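Local coordinates for protein PpBBE-like 1 D396N (Physcomitrella patens subsp. patens, PDB 6EO5) that is an engineered variant of a flavin-dependent berberine bridge enzyme-like oxidase whose parent enzyme oxidises cellobiose, at residues Q61-C66 / V72-R77; R37-L42 / Y86-R91; V183-N186 / D192-F195. One frame throughout, in Å; residues are numbered along the deposited sequence.

Contact 1: residues Q61-C66 / V72-R77; sequences QNAVFC and VGIVPR. With FAD (flavin-adenine dinucleotide), chain C.
I74 carries this contact through a single methyl, CD1, which lies against the turn of helix 57-70 formed by A63 and V64. I74 CD1 sits 3.8 Å from V64 CG2 and 3.7 Å from V64 CA, so it meets the helix backbone as well as the valine branch. The carbonyl O of A63 comes as close, 3.7 Å from I74 CD1, while A63 CB stands off at 4.5 Å. Because CG1 of I74 is anti to the backbone N (chi1 -177°) and chi2 is also extended, the chain runs straight out and takes CD1 to the helix. The V64 and I74 side chains cross at about a right angle. No hydrogen bond links the two segments; the joint is apolar and buried.

V97 of the adjacent strand 95-98 also touches I74, and A63 rests on L95 and V97 of that strand. The helix is tied further by the disulfide from C66 to C17. Two residues beyond I74, the strand reaches the flavin-adenine dinucleotide: the ribose hydroxyl O2B donates a hydrogen bond to P76 O at 2.7 Å, while CG of the proline ring lies 3.4 Å from N3A of the adenine. R77 is salt-bridged to D98. Strand 50-53, helix 57-70 and strand 74-77 form a beta-alpha-beta crossover, with strand 95-98 between the two parallel strands, in the FAD-binding domain of the VAO family.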
loop_
_atom_site.group_PDB
_atom_site.type_symbol
_atom_site.label_atom_id
_atom_site.label_comp_id
_atom_site.label_asym_id
_atom_site.label_seq_id
_atom_site.Cartn_x
_atom_site.Cartn_y
_atom_site.Cartn_z
ATOM N N GLN A 61 -5.795 24.613 -2.984
ATOM C CA GLN A 61 -6.759 25.430 -2.254
ATOM C C GLN A 61 -7.927 25.852 -3.138
ATOM O O GLN A 61 -9.070 25.938 -2.664
ATOM C CB GLN A 61 -6.058 26.649 -1.667
ATOM C CG GLN A 61 -5.239 26.318 -0.440
ATOM C CD GLN A 61 -4.236 27.391 -0.091
ATOM O OE1 GLN A 61 -3.584 27.960 -0.977
ATOM N NE2 GLN A 61 -4.093 27.671 1.207
ATOM N N ASN A 62 -7.666 26.102 -4.424
ATOM C CA ASN A 62 -8.745 26.463 -5.334
ATOM C C ASN A 62 -9.711 25.305 -5.520
ATOM O O ASN A 62 -10.934 25.489 -5.462
ATOM C CB ASN A 62 -8.182 26.890 -6.683
ATOM C CG ASN A 62 -9.258 27.013 -7.734
ATOM O OD1 ASN A 62 -9.563 26.056 -8.442
ATOM N ND2 ASN A 62 -9.853 28.192 -7.831
ATOM N N ALA A 63 -9.177 24.102 -5.764
ATOM C CA ALA A 63 -10.035 22.933 -5.949
ATOM C C ALA A 63 -10.883 22.668 -4.708
ATOM O O ALA A 63 -12.079 22.380 -4.817
ATOM C CB ALA A 63 -9.187 21.709 -6.304
ATOM N N VAL A 64 -10.284 22.780 -3.520
ATOM C CA VAL A 64 -11.030 22.553 -2.287
ATOM C C VAL A 64 -12.110 23.615 -2.112
ATOM O O VAL A 64 -13.227 23.321 -1.668
ATOM C CB VAL A 64 -10.068 22.517 -1.086
ATOM C CG1 VAL A 64 -10.844 22.479 0.226
ATOM C CG2 VAL A 64 -9.130 21.322 -1.198
ATOM N N PHE A 65 -11.800 24.864 -2.460
ATOM C CA PHE A 65 -12.803 25.915 -2.363
ATOM C C PHE A 65 -13.921 25.701 -3.380
ATOM O O PHE A 65 -15.109 25.813 -3.050
ATOM C CB PHE A 65 -12.142 27.281 -2.553
ATOM C CG PHE A 65 -13.117 28.420 -2.644
ATOM C CD1 PHE A 65 -13.579 29.050 -1.499
ATOM C CD2 PHE A 65 -13.581 28.859 -3.879
ATOM C CE1 PHE A 65 -14.486 30.090 -1.586
ATOM C CE2 PHE A 65 -14.485 29.898 -3.969
ATOM C CZ PHE A 65 -14.937 30.514 -2.825
ATOM N N CYS A 66 -13.557 25.384 -4.624
ATOM C CA CYS A 66 -14.550 25.259 -5.685
ATOM C C CYS A 66 -15.465 24.061 -5.480
ATOM O O CYS A 66 -16.637 24.101 -5.879
ATOM C CB CYS A 66 -13.857 25.154 -7.043
ATOM S SG CYS A 66 -13.169 26.723 -7.614
ATOM N N VAL A 72 -19.860 19.548 -4.890
ATOM C CA VAL A 72 -19.424 18.232 -5.338
ATOM C C VAL A 72 -18.500 17.631 -4.290
ATOM O O VAL A 72 -17.962 18.320 -3.419
ATOM C CB VAL A 72 -18.717 18.271 -6.717
ATOM C CG1 VAL A 72 -19.718 18.420 -7.842
ATOM C CG2 VAL A 72 -17.708 19.399 -6.757
ATOM N N GLY A 73 -18.318 16.322 -4.372
ATOM C CA GLY A 73 -17.306 15.673 -3.573
ATOM C C GLY A 73 -15.926 15.874 -4.171
ATOM O O GLY A 73 -15.771 16.276 -5.327
ATOM N N ILE A 74 -14.907 15.571 -3.371
ATOM C CA ILE A 74 -13.530 15.857 -3.760
ATOM C C ILE A 74 -12.620 14.814 -3.119
ATOM O O ILE A 74 -12.658 14.607 -1.901
ATOM C CB ILE A 74 -13.140 17.301 -3.364
ATOM C CG1 ILE A 74 -11.729 17.648 -3.832
ATOM C CG2 ILE A 74 -13.292 17.538 -1.862
ATOM C CD1 ILE A 74 -11.271 19.025 -3.395
ATOM N N VAL A 75 -11.834 14.119 -3.942
ATOM C CA VAL A 75 -10.808 13.219 -3.411
ATOM C C VAL A 75 -9.484 13.483 -4.118
ATOM O O VAL A 75 -9.456 13.719 -5.337
ATOM C CB VAL A 75 -11.195 11.730 -3.531
ATOM C CG1 VAL A 75 -12.474 11.419 -2.745
ATOM C CG2 VAL A 75 -11.310 11.285 -4.991
ATOM N N PRO A 76 -8.373 13.466 -3.390
ATOM C CA PRO A 76 -7.063 13.451 -4.036
ATOM C C PRO A 76 -6.757 12.085 -4.638
ATOM O O PRO A 76 -7.282 11.052 -4.212
ATOM C CB PRO A 76 -6.107 13.778 -2.882
ATOM C CG PRO A 76 -6.789 13.250 -1.680
ATOM C CD PRO A 76 -8.263 13.463 -1.918
ATOM N N ARG A 77 -5.894 12.096 -5.656
ATOM C CA ARG A 77 -5.385 10.875 -6.262
ATOM C C ARG A 77 -3.865 10.953 -6.404
ATOM O O ARG A 77 -3.333 11.914 -6.972
ATOM C CB ARG A 77 -6.035 10.631 -7.615
ATOM C CG ARG A 77 -5.540 9.392 -8.306
ATOM C CD ARG A 77 -5.309 9.686 -9.753
ATOM N NE ARG A 77 -6.463 9.358 -10.568
ATOM C CZ ARG A 77 -6.633 9.766 -11.825
ATOM N NH1 ARG A 77 -5.741 10.544 -12.409
ATOM N NH2 ARG A 77 -7.710 9.400 -12.499
HETATM P PA FAD C . -4.560 6.067 -4.842
HETATM O O1A FAD C . -5.708 5.272 -5.445
HETATM O O2A FAD C . -4.218 7.277 -5.671
HETATM O O5B FAD C . -4.797 6.480 -3.300
HETATM C C5B FAD C . -5.397 5.594 -2.379
HETATM C C4B FAD C . -6.155 6.362 -1.302
HETATM O O4B FAD C . -5.329 7.366 -0.744
HETATM C C3B FAD C . -7.378 7.069 -1.859
HETATM O O3B FAD C . -8.361 7.124 -0.848
HETATM C C2B FAD C . -6.868 8.461 -2.120
HETATM O O2B FAD C . -7.906 9.410 -2.115
HETATM C C1B FAD C . -5.876 8.653 -0.979
HETATM N N9A FAD C . -4.860 9.654 -1.375
HETATM C C8A FAD C . -4.084 9.635 -2.510
HETATM N N7A FAD C . -3.297 10.732 -2.520
HETATM C C5A FAD C . -3.560 11.457 -1.412
HETATM C C6A FAD C . -3.053 12.656 -0.945
HETATM N N6A FAD C . -2.121 13.293 -1.645
HETATM N N1A FAD C . -3.514 13.175 0.244
HETATM C C2A FAD C . -4.487 12.506 0.951
HETATM N N3A FAD C . -4.998 11.315 0.482
HETATM C C4A FAD C . -4.542 10.799 -0.686
HETATM N N1 FAD C . 0.828 -2.231 -0.715
HETATM C C2 FAD C . 1.929 -2.471 0.116
HETATM O O2 FAD C . 1.947 -2.140 1.320
HETATM N N3 FAD C . 3.048 -3.087 -0.419
HETATM C C4 FAD C . 3.077 -3.465 -1.745
HETATM O O4 FAD C . 4.087 -3.997 -2.196
HETATM C C4X FAD C . 1.985 -3.231 -2.568
HETATM N N5 FAD C . 2.040 -3.570 -3.902
HETATM C C5X FAD C . 1.106 -3.057 -4.782
HETATM C C6 FAD C . 1.252 -3.291 -6.145
HETATM C C7 FAD C . 0.409 -2.698 -7.098
HETATM C C7M FAD C . 0.612 -2.964 -8.573
HETATM C C8 FAD C . -0.684 -1.935 -6.635
HETATM C C8M FAD C . -1.706 -1.361 -7.597
HETATM C C9 FAD C . -0.868 -1.786 -5.247
HETATM C C9A FAD C . 0.025 -2.321 -4.302
HETATM N N10 FAD C . -0.156 -2.222 -2.916
HETATM C C10 FAD C . 0.870 -2.572 -2.059
HETATM C "C1'" FAD C . -1.312 -1.484 -2.327
HETATM C "C2'" FAD C . -0.938 -0.012 -2.181
HETATM O "O2'" FAD C . -0.122 0.238 -1.060
HETATM C "C3'" FAD C . -2.208 0.796 -2.051
HETATM O "O3'" FAD C . -2.951 0.545 -3.220
HETATM C "C4'" FAD C . -1.877 2.277 -1.890
HETATM O "O4'" FAD C . -2.881 2.881 -1.098
HETATM C "C5'" FAD C . -1.745 2.955 -3.252
HETATM O "O5'" FAD C . -1.562 4.353 -3.166
HETATM P P FAD C . -1.805 5.241 -4.494
HETATM O O1P FAD C . -1.416 6.675 -4.217
HETATM O O2P FAD C . -1.130 4.689 -5.721
HETATM O O3P FAD C . -3.366 4.991 -4.793
#

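Contact 2: residues R37-L42 / Y86-R91; sequences RLAYNL and YSLGGR. With FAD (flavin-adenine dinucleotide), chain C.
L88 has CG anti to its carbonyl carbon (chi1 -69°) and an extended chi2, which carries CD1 across to the loop R37-L42. There CD1 meets A39 CB at 3.9 Å and passes equally near R37 O, an apolar join without hydrogen bonds; F51 adds to the packing round L88. Next to it, S87 is turned the other way: chi1 of 56° sets OG between the backbone N and the carbonyl carbon, and from there OG donates a hydrogen bond of 2.6 Å to the phosphate oxygen O1A of flavin-adenine dinucleotide.

On the opposing loop, Y40 offers a ring face to the isoalloxazine end of the cofactor. The flavin methyl C8M stands 3.3 Å above the ring plane, over its centre, and the ring also stacks with H81. Y86, just before S87, is anchored through its OH, which is hydrogen-bonded to Q466 OE1. H81 follows the glycine run that contributes G80 N to the cofactor, consistent with the pyrophosphate-binding loop and the histidine-linked flavin methyl of bicovalent berberine bridge enzyme-like oxidases.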
loop_
_atom_site.group_PDB
_atom_site.type_symbol
_atom_site.label_atom_id
_atom_site.label_comp_id
_atom_site.label_asym_id
_atom_site.label_seq_id
_atom_site.Cartn_x
_atom_site.Cartn_y
_atom_site.Cartn_z
ATOM N N ARG A 37 -9.297 8.816 -16.709
ATOM C CA ARG A 37 -10.052 7.836 -15.939
ATOM C C ARG A 37 -9.252 6.579 -15.625
ATOM O O ARG A 37 -9.735 5.741 -14.853
ATOM C CB ARG A 37 -11.317 7.455 -16.687
ATOM C CG ARG A 37 -12.214 8.627 -16.948
ATOM C CD ARG A 37 -13.457 8.206 -17.684
ATOM N NE ARG A 37 -14.362 7.467 -16.816
ATOM C CZ ARG A 37 -15.629 7.224 -17.113
ATOM N NH1 ARG A 37 -16.124 7.673 -18.259
ATOM N NH2 ARG A 37 -16.400 6.545 -16.267
ATOM N N LEU A 38 -8.060 6.430 -16.198
ATOM C CA LEU A 38 -7.249 5.246 -15.965
ATOM C C LEU A 38 -7.045 5.019 -14.476
ATOM O O LEU A 38 -6.695 5.940 -13.736
ATOM C CB LEU A 38 -5.897 5.389 -16.663
ATOM C CG LEU A 38 -4.993 4.152 -16.675
ATOM C CD1 LEU A 38 -5.500 3.115 -17.669
ATOM C CD2 LEU A 38 -3.530 4.530 -16.950
ATOM N N ALA A 39 -7.292 3.789 -14.043
ATOM C CA ALA A 39 -7.104 3.371 -12.666
ATOM C C ALA A 39 -6.553 1.952 -12.686
ATOM O O ALA A 39 -6.739 1.208 -13.656
ATOM C CB ALA A 39 -8.413 3.428 -11.859
ATOM N N TYR A 40 -5.873 1.574 -11.602
ATOM C CA TYR A 40 -5.310 0.228 -11.553
ATOM C C TYR A 40 -6.409 -0.832 -11.606
ATOM O O TYR A 40 -6.328 -1.789 -12.383
ATOM C CB TYR A 40 -4.439 0.046 -10.309
ATOM C CG TYR A 40 -3.912 -1.358 -10.252
ATOM C CD1 TYR A 40 -2.898 -1.768 -11.121
ATOM C CD2 TYR A 40 -4.451 -2.292 -9.373
ATOM C CE1 TYR A 40 -2.420 -3.058 -11.099
ATOM C CE2 TYR A 40 -3.985 -3.576 -9.346
ATOM C CZ TYR A 40 -2.966 -3.959 -10.211
ATOM O OH TYR A 40 -2.494 -5.252 -10.183
ATOM N N ASN A 41 -7.440 -0.689 -10.781
ATOM C CA ASN A 41 -8.580 -1.593 -10.826
ATOM C C ASN A 41 -9.614 -0.987 -11.762
ATOM O O ASN A 41 -10.039 0.153 -11.561
ATOM C CB ASN A 41 -9.161 -1.819 -9.430
ATOM C CG ASN A 41 -9.987 -3.094 -9.334
ATOM O OD1 ASN A 41 -10.359 -3.702 -10.344
ATOM N ND2 ASN A 41 -10.290 -3.501 -8.101
ATOM N N LEU A 42 -9.988 -1.723 -12.804
ATOM C CA LEU A 42 -10.986 -1.244 -13.752
ATOM C C LEU A 42 -12.390 -1.731 -13.413
ATOM O O LEU A 42 -13.305 -1.559 -14.226
ATOM C CB LEU A 42 -10.620 -1.653 -15.189
ATOM C CG LEU A 42 -9.292 -1.189 -15.812
ATOM C CD1 LEU A 42 -9.127 -1.801 -17.181
ATOM C CD2 LEU A 42 -9.133 0.337 -15.895
ATOM N N TYR A 86 -11.181 4.181 -4.945
ATOM C CA TYR A 86 -11.554 5.309 -4.106
ATOM C C TYR A 86 -10.897 6.616 -4.539
ATOM O O TYR A 86 -11.338 7.684 -4.105
ATOM C CB TYR A 86 -11.204 5.019 -2.647
ATOM C CG TYR A 86 -12.117 4.024 -1.956
ATOM C CD1 TYR A 86 -13.407 3.766 -2.428
ATOM C CD2 TYR A 86 -11.689 3.345 -0.822
ATOM C CE1 TYR A 86 -14.244 2.853 -1.770
ATOM C CE2 TYR A 86 -12.505 2.438 -0.167
ATOM C CZ TYR A 86 -13.781 2.195 -0.634
ATOM O OH TYR A 86 -14.582 1.292 0.037
ATOM N N SER A 87 -9.841 6.569 -5.350
ATOM C CA SER A 87 -9.271 7.813 -5.854
ATOM C C SER A 87 -9.956 8.277 -7.136
ATOM O O SER A 87 -9.574 9.315 -7.688
ATOM C CB SER A 87 -7.758 7.667 -6.059
ATOM O OG SER A 87 -7.455 6.586 -6.916
ATOM N N LEU A 88 -10.948 7.529 -7.624
ATOM C CA LEU A 88 -11.951 8.081 -8.521
ATOM C C LEU A 88 -13.160 8.584 -7.754
ATOM O O LEU A 88 -14.085 9.114 -8.364
ATOM C CB LEU A 88 -12.384 7.044 -9.563
ATOM C CG LEU A 88 -11.279 6.725 -10.571
ATOM C CD1 LEU A 88 -11.676 5.616 -11.511
ATOM C CD2 LEU A 88 -10.821 7.962 -11.343
ATOM N N GLY A 89 -13.166 8.442 -6.431
ATOM C CA GLY A 89 -14.243 8.914 -5.583
ATOM C C GLY A 89 -14.981 7.826 -4.829
ATOM O O GLY A 89 -15.580 8.114 -3.781
ATOM N N GLY A 90 -14.973 6.585 -5.321
ATOM C CA GLY A 90 -15.830 5.567 -4.741
ATOM C C GLY A 90 -17.307 5.816 -4.959
ATOM O O GLY A 90 -18.136 5.189 -4.302
ATOM N N ARG A 91 -17.643 6.727 -5.872
ATOM C CA ARG A 91 -18.989 7.102 -6.292
ATOM C C ARG A 91 -18.833 7.996 -7.513
ATOM O O ARG A 91 -17.740 8.503 -7.786
ATOM C CB ARG A 91 -19.754 7.840 -5.190
ATOM C CG ARG A 91 -19.174 9.215 -4.899
ATOM C CD ARG A 91 -19.178 9.512 -3.425
ATOM N NE ARG A 91 -18.790 10.891 -3.124
ATOM C CZ ARG A 91 -17.627 11.252 -2.585
ATOM N NH1 ARG A 91 -16.714 10.337 -2.295
ATOM N NH2 ARG A 91 -17.375 12.529 -2.333
HETATM P PA FAD C . -4.560 6.067 -4.842
HETATM O O1A FAD C . -5.708 5.272 -5.445
HETATM O O2A FAD C . -4.218 7.277 -5.671
HETATM O O5B FAD C . -4.797 6.480 -3.300
HETATM C C5B FAD C . -5.397 5.594 -2.379
HETATM C C4B FAD C . -6.155 6.362 -1.302
HETATM O O4B FAD C . -5.329 7.366 -0.744
HETATM C C3B FAD C . -7.378 7.069 -1.859
HETATM O O3B FAD C . -8.361 7.124 -0.848
HETATM C C2B FAD C . -6.868 8.461 -2.120
HETATM O O2B FAD C . -7.906 9.410 -2.115
HETATM C C1B FAD C . -5.876 8.653 -0.979
HETATM N N9A FAD C . -4.860 9.654 -1.375
HETATM C C8A FAD C . -4.084 9.635 -2.510
HETATM N N7A FAD C . -3.297 10.732 -2.520
HETATM C C5A FAD C . -3.560 11.457 -1.412
HETATM C C6A FAD C . -3.053 12.656 -0.945
HETATM N N6A FAD C . -2.121 13.293 -1.645
HETATM N N1A FAD C . -3.514 13.175 0.244
HETATM C C2A FAD C . -4.487 12.506 0.951
HETATM N N3A FAD C . -4.998 11.315 0.482
HETATM C C4A FAD C . -4.542 10.799 -0.686
HETATM N N1 FAD C . 0.828 -2.231 -0.715
HETATM C C2 FAD C . 1.929 -2.471 0.116
HETATM O O2 FAD C . 1.947 -2.140 1.320
HETATM N N3 FAD C . 3.048 -3.087 -0.419
HETATM C C4 FAD C . 3.077 -3.465 -1.745
HETATM O O4 FAD C . 4.087 -3.997 -2.196
HETATM C C4X FAD C . 1.985 -3.231 -2.568
HETATM N N5 FAD C . 2.040 -3.570 -3.902
HETATM C C5X FAD C . 1.106 -3.057 -4.782
HETATM C C6 FAD C . 1.252 -3.291 -6.145
HETATM C C7 FAD C . 0.409 -2.698 -7.098
HETATM C C7M FAD C . 0.612 -2.964 -8.573
HETATM C C8 FAD C . -0.684 -1.935 -6.635
HETATM C C8M FAD C . -1.706 -1.361 -7.597
HETATM C C9 FAD C . -0.868 -1.786 -5.247
HETATM C C9A FAD C . 0.025 -2.321 -4.302
HETATM N N10 FAD C . -0.156 -2.222 -2.916
HETATM C C10 FAD C . 0.870 -2.572 -2.059
HETATM C "C1'" FAD C . -1.312 -1.484 -2.327
HETATM C "C2'" FAD C . -0.938 -0.012 -2.181
HETATM O "O2'" FAD C . -0.122 0.238 -1.060
HETATM C "C3'" FAD C . -2.208 0.796 -2.051
HETATM O "O3'" FAD C . -2.951 0.545 -3.220
HETATM C "C4'" FAD C . -1.877 2.277 -1.890
HETATM O "O4'" FAD C . -2.881 2.881 -1.098
HETATM C "C5'" FAD C . -1.745 2.955 -3.252
HETATM O "O5'" FAD C . -1.562 4.353 -3.166
HETATM P P FAD C . -1.805 5.241 -4.494
HETATM O O1P FAD C . -1.416 6.675 -4.217
HETATM O O2P FAD C . -1.130 4.689 -5.721
HETATM O O3P FAD C . -3.366 4.991 -4.793
#

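Contact 3: residues V183-N186 / D192-F195; sequences VTAN and DLYF
Y194 lays its ring over the backbone of N186. From the helix, Y194 CB starts 3.9 Å from A185 CB and 3.5 Å from N186 O. Y194 CG, anti to the backbone N (chi1 -178°), turns the ring along the strand end and sits 3.5 Å from N186 C. The two ortho carbons then divide the backbone between them: Y194 CD2 is 3.4 Å from N186 C, whereas CD1 meets N186 CA and A185 O. This is a CH-pi contact, with N186 CA 3.6 Å from the centroid of the Y194 ring and only 16° off the normal. Further out, CE1 still borders N186 CA, and at the tip OH is hydrogen-bonded to I170 O, which fixes the far end of the ring; R198 adds a cation-pi contact.

Strand 182-186 pairs antiparallel with strand 170-176 as a hairpin, and helix 191-200 packs against it before the chain returns to the same sheet as strand 207-217, on the other side of 170-176. With an alanine at Y194, the N186 backbone would probably lose its aromatic cover and the I170 carbonyl its hydroxyl partner.

One residue earlier, L193 packs beside it: its CB lies 4.2 Å from A185 CB, and its CD2 reaches V183 CG1 at 3.9 Å. L175 and W456 also touch this leucine. N186 keeps its own side chain busy elsewhere, with OD1 accepting from K189 N and Q188 N in the connecting turn and ND2 bonded to E172 OE1.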
loop_
_atom_site.group_PDB
_atom_site.type_symbol
_atom_site.label_atom_id
_atom_site.label_comp_id
_atom_site.label_asym_id
_atom_site.label_seq_id
_atom_site.Cartn_x
_atom_site.Cartn_y
_atom_site.Cartn_z
ATOM N N VAL A 183 -1.600 23.295 6.396
ATOM C CA VAL A 183 -1.320 22.814 7.740
ATOM C C VAL A 183 -0.028 22.008 7.715
ATOM O O VAL A 183 0.345 21.425 6.689
ATOM C CB VAL A 183 -2.494 21.956 8.265
ATOM C CG1 VAL A 183 -2.369 21.708 9.747
ATOM C CG2 VAL A 183 -3.824 22.617 7.932
ATOM N N THR A 184 0.651 21.968 8.858
ATOM C CA THR A 184 1.833 21.138 9.028
ATOM C C THR A 184 1.643 20.235 10.241
ATOM O O THR A 184 1.193 20.688 11.296
ATOM C CB THR A 184 3.092 22.004 9.168
ATOM O OG1 THR A 184 3.420 22.555 7.887
ATOM C CG2 THR A 184 4.265 21.183 9.674
ATOM N N ALA A 185 1.970 18.956 10.081
ATOM C CA ALA A 185 1.790 17.963 11.128
ATOM C C ALA A 185 3.085 17.191 11.310
ATOM O O ALA A 185 3.637 16.675 10.333
ATOM C CB ALA A 185 0.648 17.001 10.787
ATOM N N ASN A 186 3.558 17.116 12.552
ATOM C CA ASN A 186 4.728 16.327 12.929
ATOM C C ASN A 186 4.646 16.052 14.426
ATOM O O ASN A 186 3.629 16.334 15.068
ATOM C CB ASN A 186 6.033 17.041 12.563
ATOM C CG ASN A 186 6.077 18.468 13.083
ATOM O OD1 ASN A 186 5.973 18.716 14.293
ATOM N ND2 ASN A 186 6.232 19.416 12.167
ATOM N N ASP A 192 -2.252 15.524 16.786
ATOM C CA ASP A 192 -3.441 14.715 16.511
ATOM C C ASP A 192 -3.542 14.379 15.026
ATOM O O ASP A 192 -3.714 13.215 14.648
ATOM C CB ASP A 192 -4.704 15.447 16.998
ATOM C CG ASP A 192 -4.803 16.900 16.490
ATOM O OD1 ASP A 192 -3.759 17.556 16.279
ATOM O OD2 ASP A 192 -5.930 17.397 16.313
ATOM N N LEU A 193 -3.427 15.395 14.170
ATOM C CA LEU A 193 -3.394 15.167 12.731
ATOM C C LEU A 193 -2.218 14.276 12.346
ATOM O O LEU A 193 -2.324 13.444 11.434
ATOM C CB LEU A 193 -3.324 16.511 12.015
ATOM C CG LEU A 193 -3.519 16.523 10.509
ATOM C CD1 LEU A 193 -4.855 15.934 10.160
ATOM C CD2 LEU A 193 -3.420 17.947 10.020
ATOM N N TYR A 194 -1.089 14.424 13.045
ATOM C CA TYR A 194 0.082 13.617 12.736
ATOM C C TYR A 194 -0.162 12.151 13.081
ATOM O O TYR A 194 0.247 11.256 12.339
ATOM C CB TYR A 194 1.305 14.180 13.472
ATOM C CG TYR A 194 2.617 13.469 13.203
ATOM C CD1 TYR A 194 3.131 13.358 11.911
ATOM C CD2 TYR A 194 3.357 12.928 14.253
ATOM C CE1 TYR A 194 4.347 12.712 11.674
ATOM C CE2 TYR A 194 4.570 12.287 14.030
ATOM C CZ TYR A 194 5.053 12.178 12.744
ATOM O OH TYR A 194 6.247 11.528 12.548
ATOM N N PHE A 195 -0.839 11.892 14.198
ATOM C CA PHE A 195 -1.257 10.529 14.529
ATOM C C PHE A 195 -2.169 9.947 13.450
ATOM O O PHE A 195 -1.982 8.805 13.006
ATOM C CB PHE A 195 -1.953 10.544 15.888
ATOM C CG PHE A 195 -2.555 9.245 16.292
ATOM C CD1 PHE A 195 -3.831 8.890 15.864
ATOM C CD2 PHE A 195 -1.885 8.406 17.158
ATOM C CE1 PHE A 195 -4.410 7.703 16.254
ATOM C CE2 PHE A 195 -2.460 7.206 17.558
ATOM C CZ PHE A 195 -3.723 6.857 17.101
#

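How the contacts relate
All three contacts are buried and none is joined by a hydrogen bond across its segments, but their surroundings differ. Contacts 1 and 2 touch each other, R77 CG lying 3.6 Å from S87 CB, and each adds a polar hold on the cofactor: a backbone carbonyl for the ribose in one, a serine hydroxyl for the phosphate in the other. Contact 1 joins helix to strand, contact 2 joins two loops. Contact 3 stands apart in the antiparallel sheet, its centre about 20 Å from that of contact 1 and about 27 Å from that of contact 2. There an aromatic face on backbone joins the methyl packing, with the L193 side chain about 10 Å from FAD.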